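Local coordinates for protein aromatic-amino-acid:2-oxoglutarate transaminase (Candida albicans, PDB 6HND) that probably transfers amino groups from aromatic amino acids, and perhaps 2-aminoadipate, to 2-oxo acids, using a pyridoxal 5'-phosphate cofactor, at residues Asp62-Lys67 against Arg403-Tyr408; Val206-Asn211 against Val225-Asn230; Tyr283-Leu288 against Ser340-Pro345. All coordinates share one frame; numbering follows the deposited sequence.

Contact 3 is the one at the active site: it holds K341, bonded covalently to the cofactor, together with Y283 and S340. Contact 1 adjoins it, the centres about 12 Å apart, and the two touch directly. R403 NE of contact 1 makes a probable hydrogen bond of 3.0 Å to T287 OG1 of contact 3, and the Y406 ring packs on L286, so helix 392-418 connects the dimer-facing loop 62-67 to the cofactor loops. Both contacts also meet the second subunit. Contact 2 belongs to the far edge of the seven-stranded sheet, its centre about 29 Å from that of contact 3 and about 39 Å from that of contact 1, and touches neither.

Contact 1 of 3, residues Asp62-Lys67 against Arg403-Tyr408; sequences DYPFQK and RLNYSY
N405 is the one residue of helix segment 403-408 that reaches the loop 62-67, and its amide end faces P64 and F65, which sit next to each other in the loop. Before it in the helix, R403 turns its guanidinium the other way and hydrogen-bonds through NE to T287 OG1. At N405 the two ends of the amide divide the work. ND2 lies 3.9 Å from P64 CB and 4.0 Å from P64 CG, beside the proline ring, while OD1 comes in obliquely to the F65 ring, 3.5 Å from F65 CE2. Amide and ring planes are only 23° apart. F65 is brought there by the type II turn Y63-Q66, closed by Q66 N to Y63 O at 3.2 Å, and by a first torsion (chi1 -62°) that sets the ring opposite its own carbonyl carbon. Next along the helix, Y406 stacks on F50 of the second subunit, and the same F50 ring meets F65 edge-to-face and packs on N405. No hydrogen bond crosses between loop and helix. Between these segments the amide makes only van der Waals contacts, its oxygen against aromatic carbons and its nitrogen against proline carbons, in a small contact that the second subunit completes.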
loop_
_atom_site.group_PDB
_atom_site.type_symbol
_atom_site.label_atom_id
_atom_site.label_comp_id
_atom_site.label_asym_id
_atom_site.label_seq_id
_atom_site.Cartn_x
_atom_site.Cartn_y
_atom_site.Cartn_z
ATOM N N ASP B 62 13.066 -0.142 26.242
ATOM C CA ASP B 62 14.410 -0.775 26.158
ATOM C C ASP B 62 14.249 -2.285 25.989
ATOM O O ASP B 62 15.150 -2.917 25.397
ATOM C CB ASP B 62 15.234 -0.422 27.388
ATOM C CG ASP B 62 15.445 1.066 27.465
ATOM O OD1 ASP B 62 15.977 1.627 26.479
ATOM O OD2 ASP B 62 15.019 1.642 28.463
ATOM N N TYR B 63 13.141 -2.835 26.477
ATOM C CA TYR B 63 12.859 -4.287 26.422
ATOM C C TYR B 63 11.349 -4.450 26.326
ATOM O O TYR B 63 10.583 -3.610 26.826
ATOM C CB TYR B 63 13.502 -5.019 27.616
ATOM C CG TYR B 63 13.133 -4.466 28.971
ATOM C CD1 TYR B 63 12.001 -4.908 29.641
ATOM C CD2 TYR B 63 13.908 -3.495 29.593
ATOM C CE1 TYR B 63 11.631 -4.381 30.867
ATOM C CE2 TYR B 63 13.560 -2.966 30.828
ATOM C CZ TYR B 63 12.411 -3.406 31.462
ATOM O OH TYR B 63 12.041 -2.884 32.674
ATOM N N PRO B 64 10.885 -5.527 25.661
ATOM C CA PRO B 64 9.457 -5.820 25.594
ATOM C C PRO B 64 8.848 -5.832 26.997
ATOM O O PRO B 64 9.464 -6.389 27.885
ATOM C CB PRO B 64 9.359 -7.220 24.951
ATOM C CG PRO B 64 10.718 -7.464 24.295
ATOM C CD PRO B 64 11.705 -6.487 24.908
ATOM N N PHE B 65 7.644 -5.263 27.133
ATOM C CA PHE B 65 6.821 -5.231 28.374
ATOM C C PHE B 65 7.410 -4.280 29.423
ATOM O O PHE B 65 6.884 -4.311 30.522
ATOM C CB PHE B 65 6.620 -6.651 28.920
ATOM C CG PHE B 65 5.874 -7.492 27.922
ATOM C CD1 PHE B 65 4.488 -7.463 27.868
ATOM C CD2 PHE B 65 6.553 -8.228 26.968
ATOM C CE1 PHE B 65 3.803 -8.193 26.906
ATOM C CE2 PHE B 65 5.863 -8.949 26.007
ATOM C CZ PHE B 65 4.497 -8.921 25.967
ATOM N N GLN B 66 8.401 -3.442 29.094
ATOM C CA GLN B 66 8.854 -2.354 30.001
ATOM C C GLN B 66 7.671 -1.435 30.325
ATOM O O GLN B 66 6.935 -1.083 29.391
ATOM C CB GLN B 66 9.987 -1.528 29.389
ATOM C CG GLN B 66 10.655 -0.595 30.396
ATOM C CD GLN B 66 11.716 0.291 29.786
ATOM O OE1 GLN B 66 11.795 0.465 28.574
ATOM N NE2 GLN B 66 12.522 0.899 30.640
ATOM N N LYS B 67 7.521 -1.058 31.602
ATOM C CA LYS B 67 6.489 -0.118 32.128
ATOM C C LYS B 67 7.151 1.250 32.333
ATOM O O LYS B 67 8.095 1.322 33.143
ATOM C CB LYS B 67 5.871 -0.651 33.428
ATOM C CG LYS B 67 4.450 -1.190 33.310
ATOM C CD LYS B 67 4.294 -2.320 32.303
ATOM C CE LYS B 67 2.905 -2.932 32.267
ATOM N NZ LYS B 67 2.881 -4.123 31.383
ATOM N N ARG B 403 13.230 -12.941 21.383
ATOM C CA ARG B 403 13.451 -14.413 21.341
ATOM C C ARG B 403 13.197 -15.029 22.722
ATOM O O ARG B 403 12.446 -16.063 22.794
ATOM C CB ARG B 403 14.873 -14.702 20.849
ATOM C CG ARG B 403 15.227 -16.172 20.849
ATOM C CD ARG B 403 16.584 -16.430 20.226
ATOM N NE ARG B 403 16.948 -17.807 20.487
ATOM C CZ ARG B 403 17.426 -18.267 21.653
ATOM N NH1 ARG B 403 17.616 -17.466 22.696
ATOM N NH2 ARG B 403 17.710 -19.550 21.758
ATOM N N LEU B 404 13.785 -14.418 23.762
ATOM C CA LEU B 404 13.751 -14.901 25.169
ATOM C C LEU B 404 12.315 -14.939 25.650
ATOM O O LEU B 404 11.976 -15.931 26.318
ATOM C CB LEU B 404 14.555 -13.985 26.092
ATOM C CG LEU B 404 16.056 -14.228 26.116
ATOM C CD1 LEU B 404 16.698 -13.351 27.184
ATOM C CD2 LEU B 404 16.360 -15.701 26.350
ATOM N N ASN B 405 11.550 -13.878 25.387
ATOM C CA ASN B 405 10.107 -13.806 25.760
ATOM C C ASN B 405 9.356 -14.977 25.110
ATOM O O ASN B 405 8.639 -15.720 25.821
ATOM C CB ASN B 405 9.432 -12.521 25.279
ATOM C CG ASN B 405 9.187 -11.511 26.374
ATOM O OD1 ASN B 405 8.089 -11.456 26.936
ATOM N ND2 ASN B 405 10.186 -10.683 26.644
ATOM N N TYR B 406 9.485 -15.089 23.783
ATOM C CA TYR B 406 8.811 -16.100 22.940
ATOM C C TYR B 406 9.210 -17.492 23.427
ATOM O O TYR B 406 8.315 -18.356 23.531
ATOM C CB TYR B 406 9.115 -15.850 21.457
ATOM C CG TYR B 406 8.172 -14.868 20.811
ATOM C CD1 TYR B 406 6.902 -15.251 20.431
ATOM C CD2 TYR B 406 8.521 -13.544 20.603
ATOM C CE1 TYR B 406 6.013 -14.355 19.857
ATOM C CE2 TYR B 406 7.648 -12.637 20.020
ATOM C CZ TYR B 406 6.394 -13.048 19.633
ATOM O OH TYR B 406 5.515 -12.189 19.061
ATOM N N SER B 407 10.500 -17.687 23.716
ATOM C CA SER B 407 11.040 -18.965 24.225
ATOM C C SER B 407 10.332 -19.309 25.532
ATOM O O SER B 407 9.878 -20.460 25.659
ATOM C CB SER B 407 12.527 -18.934 24.405
ATOM O OG SER B 407 12.981 -20.133 25.042
ATOM N N TYR B 408 10.257 -18.371 26.471
ATOM C CA TYR B 408 9.598 -18.624 27.775
ATOM C C TYR B 408 8.118 -18.928 27.498
ATOM O O TYR B 408 7.602 -19.925 28.070
ATOM C CB TYR B 408 9.823 -17.463 28.746
ATOM C CG TYR B 408 9.229 -17.665 30.117
ATOM C CD1 TYR B 408 9.744 -18.619 30.985
ATOM C CD2 TYR B 408 8.150 -16.908 30.556
ATOM C CE1 TYR B 408 9.203 -18.830 32.245
ATOM C CE2 TYR B 408 7.601 -17.099 31.818
ATOM C CZ TYR B 408 8.129 -18.066 32.663
ATOM O OH TYR B 408 7.616 -18.270 33.908
#

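Contact 2 of 3, residues Val206-Asn211 against Val225-Asn230; sequences VPVKIN and VDLLEN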
loop_
_atom_site.group_PDB
_atom_site.type_symbol
_atom_site.label_atom_id
_atom_site.label_comp_id
_atom_site.label_asym_id
_atom_site.label_seq_id
_atom_site.Cartn_x
_atom_site.Cartn_y
_atom_site.Cartn_z
ATOM N N VAL B 206 -1.596 -26.299 -5.922
ATOM C CA VAL B 206 -1.517 -27.774 -5.722
ATOM C C VAL B 206 -0.889 -28.005 -4.351
ATOM O O VAL B 206 0.189 -27.485 -4.058
ATOM C CB VAL B 206 -0.745 -28.430 -6.876
ATOM C CG1 VAL B 206 -0.185 -29.788 -6.504
ATOM C CG2 VAL B 206 -1.645 -28.499 -8.108
ATOM N N PRO B 207 -1.603 -28.727 -3.465
ATOM C CA PRO B 207 -1.153 -28.951 -2.099
ATOM C C PRO B 207 0.018 -29.941 -2.016
ATOM O O PRO B 207 0.010 -30.921 -2.714
ATOM C CB PRO B 207 -2.417 -29.517 -1.432
ATOM C CG PRO B 207 -3.098 -30.279 -2.549
ATOM C CD PRO B 207 -2.865 -29.415 -3.773
ATOM N N VAL B 208 0.995 -29.644 -1.173
ATOM C CA VAL B 208 2.197 -30.483 -0.902
ATOM C C VAL B 208 2.049 -31.006 0.530
ATOM O O VAL B 208 2.021 -30.168 1.468
ATOM C CB VAL B 208 3.495 -29.664 -1.086
ATOM C CG1 VAL B 208 4.697 -30.347 -0.460
ATOM C CG2 VAL B 208 3.790 -29.344 -2.552
ATOM N N LYS B 209 1.961 -32.323 0.701
ATOM C CA LYS B 209 1.673 -32.963 2.013
ATOM C C LYS B 209 2.741 -32.571 3.039
ATOM O O LYS B 209 3.916 -32.436 2.697
ATOM C CB LYS B 209 1.609 -34.492 1.924
ATOM C CG LYS B 209 0.547 -35.045 0.986
ATOM C CD LYS B 209 0.258 -36.526 1.178
ATOM C CE LYS B 209 -0.556 -37.120 0.038
ATOM N NZ LYS B 209 -0.961 -38.508 0.356
ATOM N N ILE B 210 2.302 -32.367 4.272
ATOM C CA ILE B 210 3.185 -32.104 5.430
ATOM C C ILE B 210 3.280 -33.390 6.227
ATOM O O ILE B 210 2.253 -34.039 6.445
ATOM C CB ILE B 210 2.635 -30.944 6.262
ATOM C CG1 ILE B 210 2.974 -29.610 5.592
ATOM C CG2 ILE B 210 3.152 -31.028 7.689
ATOM C CD1 ILE B 210 2.221 -28.463 6.179
ATOM N N ASN B 211 4.500 -33.754 6.609
ATOM C CA ASN B 211 4.765 -34.884 7.527
ATOM C C ASN B 211 4.555 -34.345 8.958
ATOM O O ASN B 211 5.180 -33.333 9.290
ATOM C CB ASN B 211 6.148 -35.449 7.205
ATOM C CG ASN B 211 6.696 -36.355 8.289
ATOM O OD1 ASN B 211 5.932 -37.017 8.976
ATOM N ND2 ASN B 211 8.013 -36.385 8.444
ATOM N N VAL B 225 8.923 -35.529 -3.756
ATOM C CA VAL B 225 9.634 -36.217 -4.874
ATOM C C VAL B 225 8.616 -37.003 -5.728
ATOM O O VAL B 225 8.607 -36.846 -6.962
ATOM C CB VAL B 225 10.792 -37.083 -4.336
ATOM C CG1 VAL B 225 11.428 -37.931 -5.423
ATOM C CG2 VAL B 225 11.860 -36.223 -3.697
ATOM N N ASP B 226 7.741 -37.789 -5.112
ATOM C CA ASP B 226 6.774 -38.633 -5.852
ATOM C C ASP B 226 5.870 -37.735 -6.716
ATOM O O ASP B 226 5.643 -38.084 -7.920
ATOM C CB ASP B 226 5.981 -39.531 -4.899
ATOM C CG ASP B 226 4.966 -40.384 -5.639
ATOM O OD1 ASP B 226 5.390 -41.300 -6.364
ATOM O OD2 ASP B 226 3.759 -40.083 -5.534
ATOM N N LEU B 227 5.344 -36.647 -6.140
ATOM C CA LEU B 227 4.492 -35.660 -6.869
ATOM C C LEU B 227 5.272 -35.138 -8.090
ATOM O O LEU B 227 4.727 -35.101 -9.177
ATOM C CB LEU B 227 4.091 -34.532 -5.904
ATOM C CG LEU B 227 3.293 -33.354 -6.476
ATOM C CD1 LEU B 227 1.956 -33.806 -7.027
ATOM C CD2 LEU B 227 3.079 -32.275 -5.417
ATOM N N LEU B 228 6.542 -34.794 -7.928
ATOM C CA LEU B 228 7.343 -34.192 -9.021
ATOM C C LEU B 228 7.740 -35.255 -10.052
ATOM O O LEU B 228 7.689 -34.952 -11.237
ATOM C CB LEU B 228 8.547 -33.487 -8.403
ATOM C CG LEU B 228 8.220 -32.139 -7.763
ATOM C CD1 LEU B 228 9.483 -31.458 -7.232
ATOM C CD2 LEU B 228 7.522 -31.241 -8.764
ATOM N N GLU B 229 8.089 -36.464 -9.629
ATOM C CA GLU B 229 8.529 -37.546 -10.550
ATOM C C GLU B 229 7.332 -38.113 -11.292
ATOM O O GLU B 229 7.552 -38.634 -12.373
ATOM C CB GLU B 229 9.215 -38.695 -9.811
ATOM C CG GLU B 229 10.589 -38.321 -9.279
ATOM C CD GLU B 229 11.334 -39.468 -8.631
ATOM O OE1 GLU B 229 10.754 -40.578 -8.580
ATOM O OE2 GLU B 229 12.495 -39.252 -8.199
ATOM N N ASN B 230 6.127 -38.044 -10.716
ATOM C CA ASN B 230 4.920 -38.693 -11.289
ATOM C C ASN B 230 3.857 -37.609 -11.518
ATOM O O ASN B 230 2.642 -37.903 -11.404
ATOM C CB ASN B 230 4.456 -39.872 -10.423
ATOM C CG ASN B 230 5.523 -40.938 -10.231
ATOM O OD1 ASN B 230 5.974 -41.562 -11.180
ATOM N ND2 ASN B 230 5.975 -41.147 -9.009
#
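Strand 204-208 is an outermost strand of the seven-stranded mixed sheet that forms the core of the large domain in class I aminotransferases, and here a helix packs against its end. Helix 221-229 follows the strand through a connecting loop and runs back across it: the axes of the short segments 206-208 and 225-229 pass 10.5 Å apart, with their directions 144° from each other. One side chain makes the whole contact from the helix. L227 points at the strand with CG anti to its backbone nitrogen (chi1 176°), and its CD2 methyl serves both valines, lying 4.2 Å from V206 CG1 and also 4.2 Å from V208 CG2. The same methyl comes to 4.3 Å from P207 O, the carbonyl between them. V208 and L227 cross at about a right angle and touch methyl to methyl. P207 points away from the helix, and its side chain touches F481. Further side chains enclose the leucine: L185 of the neighbouring strand 183-187 touches it as well as both valines, and Y235 packs on L227 and V206. Beyond the leucine, where the helix ends, N230 ND2 reaches back to D226 OD1 at 2.7 Å, a weak bond, bent to 126°. Strand and helix share no hydrogen bond; in the backbone V206 pairs with I184 and V186, V208 with V186 and E188. What joins the helix to the sheet edge is thus essentially apolar, branched aliphatic groups buried together at ordinary van der Waals spacing, and this pairing has no polar bond to fix its register.

Contact 3 of 3, residues Tyr283-Leu288 against Ser340-Pro345; sequences YGYLTL and SKLFAP. With PLP (pyridoxal-5'-phosphate), chain E.
A covalent bond between protein and cofactor sets this contact apart: K341 NZ is joined to C4A of the pyridoxal phosphate at 1.3 Å, the length of an imine, as in an internal aldimine. The lysine chain runs beside Y283, both side chains pointing the same way, and its CD comes to the edge of the tyrosine ring, 4.1 Å from Y283 CD2. Bends at chi2 (-113°) and chi4 (59°) carry the amine from that position to the cofactor. Alongside the lysine, Y283 reaches the cofactor at O3. Its OH hydrogen-bonds to that O3 at 3.1 Å, either oxygen being able to donate, and N252 ND2 also hydrogen-bonds to the cofactor. S340 grips the other end, its OG donating to phosphate O2P at 2.6 Å; T338 OG1 is a second partner of that hydroxyl.

Away from the cofactor, L342 makes the apolar part of the contact, one methyl for each partner. CD1 meets Y285 CD2 at 3.8 Å, the two side chains crossing at about a right angle, while CD2 lies 4.0 Å from CD2 of L286, and here the leucines slide past each other in opposite directions. The type I turn Y283-L286 carries Y283, Y285 and L286, and I399 of helix 392-418 touches both Y285 and L342. Y285 OH hydrogen-bonds to E337 OE2 and also to T150 OG1. No hydrogen bond links the loops directly, so they are joined by packing and through the cofactor they share. Y130 of the second subunit packs on K341, and its OH hydrogen-bonds to the cofactor. A Schiff-base lysine, a tyrosine on O3 and a phosphate-binding serine at a dimer interface together mark the fold-type I aminotransferase active site.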
loop_
_atom_site.group_PDB
_atom_site.type_symbol
_atom_site.label_atom_id
_atom_site.label_comp_id
_atom_site.label_asym_id
_atom_site.label_seq_id
_atom_site.Cartn_x
_atom_site.Cartn_y
_atom_site.Cartn_z
ATOM N N TYR B 283 9.069 -14.757 11.062
ATOM C CA TYR B 283 9.553 -14.916 12.471
ATOM C C TYR B 283 10.629 -16.006 12.602
ATOM O O TYR B 283 10.804 -16.510 13.728
ATOM C CB TYR B 283 8.377 -15.225 13.410
ATOM C CG TYR B 283 7.295 -16.008 12.721
ATOM C CD1 TYR B 283 7.633 -17.137 12.008
ATOM C CD2 TYR B 283 5.978 -15.576 12.702
ATOM C CE1 TYR B 283 6.683 -17.836 11.299
ATOM C CE2 TYR B 283 5.016 -16.252 11.970
ATOM C CZ TYR B 283 5.382 -17.381 11.257
ATOM O OH TYR B 283 4.489 -18.122 10.540
ATOM N N GLY B 284 11.367 -16.300 11.525
ATOM C CA GLY B 284 12.476 -17.269 11.522
ATOM C C GLY B 284 13.629 -16.775 12.370
ATOM O O GLY B 284 14.541 -17.570 12.650
ATOM N N TYR B 285 13.622 -15.500 12.745
ATOM C CA TYR B 285 14.666 -14.925 13.628
ATOM C C TYR B 285 14.349 -15.310 15.074
ATOM O O TYR B 285 15.285 -15.347 15.891
ATOM C CB TYR B 285 14.824 -13.416 13.450
ATOM C CG TYR B 285 15.255 -13.028 12.065
ATOM C CD1 TYR B 285 16.541 -13.291 11.647
ATOM C CD2 TYR B 285 14.396 -12.404 11.176
ATOM C CE1 TYR B 285 16.973 -12.957 10.382
ATOM C CE2 TYR B 285 14.822 -12.060 9.900
ATOM C CZ TYR B 285 16.114 -12.349 9.498
ATOM O OH TYR B 285 16.582 -12.060 8.255
ATOM N N LEU B 286 13.084 -15.625 15.368
ATOM C CA LEU B 286 12.643 -16.038 16.733
ATOM C C LEU B 286 12.884 -17.541 16.889
ATOM O O LEU B 286 11.927 -18.302 16.822
ATOM C CB LEU B 286 11.177 -15.644 16.910
ATOM C CG LEU B 286 10.888 -14.162 16.662
ATOM C CD1 LEU B 286 9.391 -13.895 16.701
ATOM C CD2 LEU B 286 11.634 -13.264 17.653
ATOM N N THR B 287 14.151 -17.941 17.035
ATOM C CA THR B 287 14.582 -19.355 17.164
ATOM C C THR B 287 14.299 -19.765 18.611
ATOM O O THR B 287 14.539 -18.939 19.500
ATOM C CB THR B 287 16.052 -19.549 16.755
ATOM O OG1 THR B 287 16.848 -18.718 17.608
ATOM C CG2 THR B 287 16.312 -19.192 15.308
ATOM N N LEU B 288 13.766 -20.970 18.828
ATOM C CA LEU B 288 13.314 -21.424 20.169
ATOM C C LEU B 288 14.051 -22.706 20.519
ATOM O O LEU B 288 13.956 -23.672 19.763
ATOM C CB LEU B 288 11.799 -21.652 20.140
ATOM C CG LEU B 288 10.957 -20.536 19.535
ATOM C CD1 LEU B 288 9.504 -20.960 19.448
ATOM C CD2 LEU B 288 11.093 -19.256 20.336
ATOM N N SER B 340 6.350 -6.776 10.689
ATOM C CA SER B 340 5.069 -7.012 11.406
ATOM C C SER B 340 5.317 -7.716 12.743
ATOM O O SER B 340 4.785 -7.302 13.772
ATOM C CB SER B 340 4.083 -7.757 10.545
ATOM O OG SER B 340 3.535 -6.906 9.536
ATOM N N LYS B 341 6.109 -8.788 12.729
ATOM C CA LYS B 341 6.165 -9.689 13.877
ATOM C C LYS B 341 7.398 -9.360 14.741
ATOM O O LYS B 341 7.410 -9.708 15.921
ATOM C CB LYS B 341 5.967 -11.154 13.418
ATOM C CG LYS B 341 4.843 -11.378 12.391
ATOM C CD LYS B 341 3.627 -12.184 12.852
ATOM C CE LYS B 341 2.396 -12.158 11.921
ATOM N NZ LYS B 341 2.687 -12.677 10.572
ATOM N N LEU B 342 8.356 -8.578 14.216
ATOM C CA LEU B 342 9.541 -8.173 14.956
ATOM C C LEU B 342 9.434 -6.725 15.454
ATOM O O LEU B 342 10.239 -6.366 16.300
ATOM C CB LEU B 342 10.767 -8.235 14.038
ATOM C CG LEU B 342 11.334 -9.610 13.715
ATOM C CD1 LEU B 342 12.518 -9.466 12.784
ATOM C CD2 LEU B 342 11.731 -10.338 14.996
ATOM N N PHE B 343 8.607 -5.871 14.832
ATOM C CA PHE B 343 8.446 -4.446 15.210
ATOM C C PHE B 343 6.965 -4.209 15.528
ATOM O O PHE B 343 6.659 -4.132 16.730
ATOM C CB PHE B 343 9.039 -3.549 14.126
ATOM C CG PHE B 343 9.318 -2.124 14.533
ATOM C CD1 PHE B 343 8.298 -1.302 15.005
ATOM C CD2 PHE B 343 10.591 -1.588 14.407
ATOM C CE1 PHE B 343 8.549 0.015 15.348
ATOM C CE2 PHE B 343 10.837 -0.271 14.756
ATOM C CZ PHE B 343 9.823 0.522 15.235
ATOM N N ALA B 344 6.076 -4.132 14.526
ATOM C CA ALA B 344 4.606 -4.077 14.755
ATOM C C ALA B 344 3.809 -4.292 13.461
ATOM O O ALA B 344 4.176 -3.813 12.396
ATOM C CB ALA B 344 4.272 -2.745 15.371
ATOM N N PRO B 345 2.671 -5.007 13.480
ATOM C CA PRO B 345 1.875 -5.183 12.263
ATOM C C PRO B 345 1.343 -3.876 11.654
ATOM O O PRO B 345 1.262 -3.794 10.432
ATOM C CB PRO B 345 0.717 -6.056 12.735
ATOM C CG PRO B 345 1.266 -6.777 13.934
ATOM C CD PRO B 345 2.121 -5.746 14.627
HETATM N N1 PLP E . 3.009 -15.092 6.177
HETATM C C2 PLP E . 2.987 -15.752 7.328
HETATM C C2A PLP E . 3.478 -17.159 7.312
HETATM C C3 PLP E . 2.546 -15.119 8.523
HETATM O O3 PLP E . 2.542 -15.826 9.693
HETATM C C4 PLP E . 2.105 -13.770 8.477
HETATM C C4A PLP E . 1.739 -13.081 9.737
HETATM C C5 PLP E . 2.159 -13.101 7.235
HETATM C C6 PLP E . 2.594 -13.808 6.140
HETATM C C5A PLP E . 1.633 -11.705 7.027
HETATM O O4P PLP E . 2.479 -10.638 7.532
HETATM P P PLP E . 2.071 -9.093 7.261
HETATM O O1P PLP E . 1.443 -9.034 5.874
HETATM O O2P PLP E . 3.422 -8.400 7.425
HETATM O O3P PLP E . 1.091 -8.717 8.326
#